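Local atomic coordinates of putative D-glycero-D-manno-heptose 7-phosphate kinase (PDB entry 4N3O), a protein that catalyses the ATP-dependent phosphorylation of D-glycero-alpha-D-manno-heptose 7-phosphate at C-1, giving the 1,7-bisphosphate used to build the capsule polysaccharide. Residues Ala144-Ala147 with Tyr148-Glu151; Gly159-Gln162 with Asp163-Ala167. All coordinates share one frame; numbering follows the deposited sequence.

Contact 1 (Ala144-Ala147 with Tyr148-Glu151); sequences AKLA and YEIE
E149 sends CG back beside its own backbone N (chi1 -63°) and then runs extended, which lays the side chain along the preceding turn: its CG rests 3.3 Å from K145 O. K145, bent at several torsions, brings NZ to 4.3 Å from E149 OE2, a distance that allows electrostatic attraction but is longer than a salt bridge. The salt bridge of E149 is made elsewhere, by OE1 with R90 of helix 82-96. One residue further on, I150 sets CG1 beside its N (chi1 -70°), directing CD1 to 4.3 Å from L146 CG; this apolar i to i+4 pair packs on the R90 side chain. All of this is about two turns of helix 140-153 in the N-terminal domain of the GHMP kinase fold, and the alpha-helical i+4 bonds carry it. E149 N reaches K145 O at 2.9 Å with an N-H...O angle of 163°, and I150 N reaches L146 O at 3.1 Å. E151 N bonds A147 O at 3.0 Å; E151 is a probable magnesium ligand. The carboxylate of E151 turns to S120 of helix 118-134, while A147 CB packs on V123, V124 and I127 of that helix.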
loop_
_atom_site.group_PDB
_atom_site.type_symbol
_atom_site.label_atom_id
_atom_site.label_comp_id
_atom_site.label_asym_id
_atom_site.label_seq_id
_atom_site.Cartn_x
_atom_site.Cartn_y
_atom_site.Cartn_z
ATOM N N ALA A 144 -4.373 20.807 11.056
ATOM C CA ALA A 144 -2.957 20.957 10.730
ATOM C C ALA A 144 -2.351 22.129 11.511
ATOM O O ALA A 144 -1.211 22.017 11.972
ATOM C CB ALA A 144 -2.761 21.158 9.237
ATOM N N LYS A 145 -3.092 23.244 11.662
ATOM C CA LYS A 145 -2.555 24.366 12.439
ATOM C C LYS A 145 -2.317 23.940 13.867
ATOM O O LYS A 145 -1.215 24.081 14.407
ATOM C CB LYS A 145 -3.455 25.615 12.452
ATOM C CG LYS A 145 -3.270 26.541 11.260
ATOM C CD LYS A 145 -3.446 28.026 11.618
ATOM C CE LYS A 145 -4.871 28.470 11.953
ATOM N NZ LYS A 145 -5.411 27.947 13.236
ATOM N N LEU A 146 -3.358 23.407 14.480
ATOM C CA LEU A 146 -3.263 22.977 15.849
ATOM C C LEU A 146 -2.038 22.055 15.984
ATOM O O LEU A 146 -1.197 22.261 16.847
ATOM C CB LEU A 146 -4.570 22.323 16.267
ATOM C CG LEU A 146 -4.807 22.129 17.750
ATOM C CD1 LEU A 146 -4.736 23.463 18.484
ATOM C CD2 LEU A 146 -6.167 21.480 17.953
ATOM N N ALA A 147 -1.911 21.080 15.093
ATOM C CA ALA A 147 -0.759 20.169 15.119
ATOM C C ALA A 147 0.593 20.917 15.060
ATOM O O ALA A 147 1.551 20.574 15.768
ATOM C CB ALA A 147 -0.849 19.191 13.966
ATOM N N TYR A 148 0.668 21.928 14.206
ATOM C CA TYR A 148 1.893 22.700 14.046
ATOM C C TYR A 148 2.232 23.505 15.298
ATOM O O TYR A 148 3.391 23.553 15.707
ATOM C CB TYR A 148 1.773 23.621 12.826
ATOM C CG TYR A 148 2.924 24.579 12.649
ATOM C CD1 TYR A 148 4.164 24.129 12.196
ATOM C CD2 TYR A 148 2.768 25.933 12.911
ATOM C CE1 TYR A 148 5.225 25.004 12.023
ATOM C CE2 TYR A 148 3.824 26.820 12.746
ATOM C CZ TYR A 148 5.051 26.354 12.301
ATOM O OH TYR A 148 6.107 27.230 12.137
ATOM N N GLU A 149 1.221 24.121 15.908
ATOM C CA GLU A 149 1.417 24.948 17.102
ATOM C C GLU A 149 1.956 24.119 18.244
ATOM O O GLU A 149 2.907 24.511 18.945
ATOM C CB GLU A 149 0.102 25.604 17.511
ATOM C CG GLU A 149 -0.443 26.555 16.444
ATOM C CD GLU A 149 -1.716 27.281 16.858
ATOM O OE1 GLU A 149 -2.256 26.966 17.948
ATOM O OE2 GLU A 149 -2.179 28.172 16.095
ATOM N N ILE A 150 1.345 22.961 18.427
ATOM C CA ILE A 150 1.737 22.052 19.484
ATOM C C ILE A 150 3.156 21.566 19.232
ATOM O O ILE A 150 3.964 21.504 20.159
ATOM C CB ILE A 150 0.736 20.870 19.593
ATOM C CG1 ILE A 150 -0.605 21.379 20.150
ATOM C CG2 ILE A 150 1.270 19.768 20.493
ATOM C CD1 ILE A 150 -1.725 20.362 20.094
ATOM N N GLU A 151 3.477 21.280 17.972
ATOM C CA GLU A 151 4.800 20.751 17.650
ATOM C C GLU A 151 5.946 21.778 17.736
ATOM O O GLU A 151 7.053 21.406 18.134
ATOM C CB GLU A 151 4.802 20.024 16.292
ATOM C CG GLU A 151 6.057 19.184 16.066
ATOM C CD GLU A 151 6.004 18.322 14.814
ATOM O OE1 GLU A 151 4.986 18.359 14.084
ATOM O OE2 GLU A 151 6.985 17.590 14.562
#

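Contact 2 (Gly159-Gln162 with Asp163-Ala167); sequences GGAQ and DQYAA
D163 meets the loop before it through water 1, which accepts from D163 N at 2.9 Å and donates to G160 O, bridging the first turn of the helix to the glycine-containing loop leading into it. The D163 carboxylate, by similarity the proton acceptor of the reaction, forms a salt bridge from OD1 to R14, the probable transition-state stabilizer. Q164 bends at chi2 (77°), which folds its amide back over A161: OE1 lies 3.1 Å from A161 CA and accepts a hydrogen bond from the same water, 3.2 Å from its oxygen. Its backbone N makes a weak bond to A161 O. That carbonyl, on the N-cap residue, is gripped more firmly by Y165 N at 3.1 Å, with an N-H...O angle of 157°. The Y165 ring reaches back along the same turn, CE2 standing 3.4 Å from A161 CB. A166 N then bonds Q162 O at 3.3 Å, continuing the i+4 pattern, while Q162 NE2 reaches back to G159 O at 3.2 Å from above the carbonyl plane, though G159 is poorly ordered. Helix 162-169 and its N-cap pack against two helices and a strand: A161 and Q164 on Y148 of helix 140-153, A167 on T121 of helix 118-134, and Y165 on M175 of strand 172-178.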
loop_
_atom_site.group_PDB
_atom_site.type_symbol
_atom_site.label_atom_id
_atom_site.label_comp_id
_atom_site.label_asym_id
_atom_site.label_seq_id
_atom_site.Cartn_x
_atom_site.Cartn_y
_atom_site.Cartn_z
ATOM N N GLY A 159 10.550 25.697 10.274
ATOM C CA GLY A 159 10.639 25.499 8.825
ATOM C C GLY A 159 9.312 25.585 8.085
ATOM O O GLY A 159 9.295 25.593 6.851
ATOM N N GLY A 160 8.204 25.648 8.829
ATOM C CA GLY A 160 6.866 25.734 8.230
ATOM C C GLY A 160 6.022 24.511 8.533
ATOM O O GLY A 160 6.542 23.474 8.944
ATOM N N ALA A 161 4.719 24.621 8.293
ATOM C CA ALA A 161 3.783 23.529 8.591
ATOM C C ALA A 161 3.738 22.427 7.518
ATOM O O ALA A 161 2.745 21.708 7.394
ATOM C CB ALA A 161 2.395 24.100 8.825
ATOM N N GLN A 162 4.845 22.274 6.796
ATOM C CA GLN A 162 4.967 21.314 5.697
ATOM C C GLN A 162 4.415 19.930 6.003
ATOM O O GLN A 162 3.556 19.419 5.292
ATOM C CB GLN A 162 6.444 21.101 5.354
ATOM C CG GLN A 162 7.301 22.343 5.218
ATOM C CD GLN A 162 8.756 21.988 4.980
ATOM O OE1 GLN A 162 9.092 20.829 4.738
ATOM N NE2 GLN A 162 9.629 22.986 5.051
ATOM N N ASP A 163 4.942 19.324 7.061
ATOM C CA ASP A 163 4.603 17.957 7.427
ATOM C C ASP A 163 3.191 17.762 7.945
ATOM O O ASP A 163 2.616 16.664 7.765
ATOM C CB ASP A 163 5.616 17.418 8.436
ATOM C CG ASP A 163 7.018 17.270 7.843
ATOM O OD1 ASP A 163 7.143 17.285 6.595
ATOM O OD2 ASP A 163 7.990 17.118 8.625
ATOM N N GLN A 164 2.635 18.807 8.569
ATOM C CA GLN A 164 1.280 18.746 9.110
ATOM C C GLN A 164 0.236 18.823 7.991
ATOM O O GLN A 164 -0.828 18.181 8.084
ATOM C CB GLN A 164 1.024 19.851 10.143
ATOM C CG GLN A 164 1.860 19.755 11.414
ATOM C CD GLN A 164 3.299 20.220 11.239
ATOM O OE1 GLN A 164 3.627 20.956 10.299
ATOM N NE2 GLN A 164 4.160 19.818 12.164
ATOM N N TYR A 165 0.529 19.607 6.951
ATOM C CA TYR A 165 -0.390 19.740 5.829
ATOM C C TYR A 165 -0.405 18.455 5.012
ATOM O O TYR A 165 -1.441 18.049 4.530
ATOM C CB TYR A 165 -0.041 20.919 4.900
ATOM C CG TYR A 165 -0.185 22.306 5.495
ATOM C CD1 TYR A 165 -1.382 22.724 6.057
ATOM C CD2 TYR A 165 0.857 23.240 5.408
ATOM C CE1 TYR A 165 -1.528 24.009 6.579
ATOM C CE2 TYR A 165 0.716 24.527 5.913
ATOM C CZ TYR A 165 -0.479 24.906 6.503
ATOM O OH TYR A 165 -0.633 26.185 7.009
ATOM N N ALA A 166 0.754 17.828 4.851
ATOM C CA ALA A 166 0.840 16.583 4.098
ATOM C C ALA A 166 0.034 15.492 4.792
ATOM O O ALA A 166 -0.753 14.783 4.153
ATOM C CB ALA A 166 2.294 16.134 3.964
ATOM N N ALA A 167 0.234 15.345 6.096
ATOM C CA ALA A 167 -0.481 14.318 6.857
ATOM C C ALA A 167 -2.000 14.551 6.890
ATOM O O ALA A 167 -2.780 13.614 6.798
ATOM C CB ALA A 167 0.064 14.249 8.265
HETATM O O HOH W 1 6.622 20.628 9.096
#

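In the fold
Both contacts are local and belong to consecutive helices of the GHMP kinase N-terminal domain, their centres about 9 Å apart. Contact 1 is the more buried, mid-helix and held by regular backbone bonds, with its charged pair on the partly exposed side. Contact 2 is partly buried, lies nearer the centre of the chain, and spans a helix start, where an ordered water and a glutamine amide supplement the backbone bonds. The two meet directly: Y148 CD1 packs 3.7 Å from A161 CA, and Q164 NE2 makes a weak hydrogen bond to E151 OE1. That junction brings the probable magnesium ligand E151 to about 6 Å, between side chains, from the probable catalytic base D163.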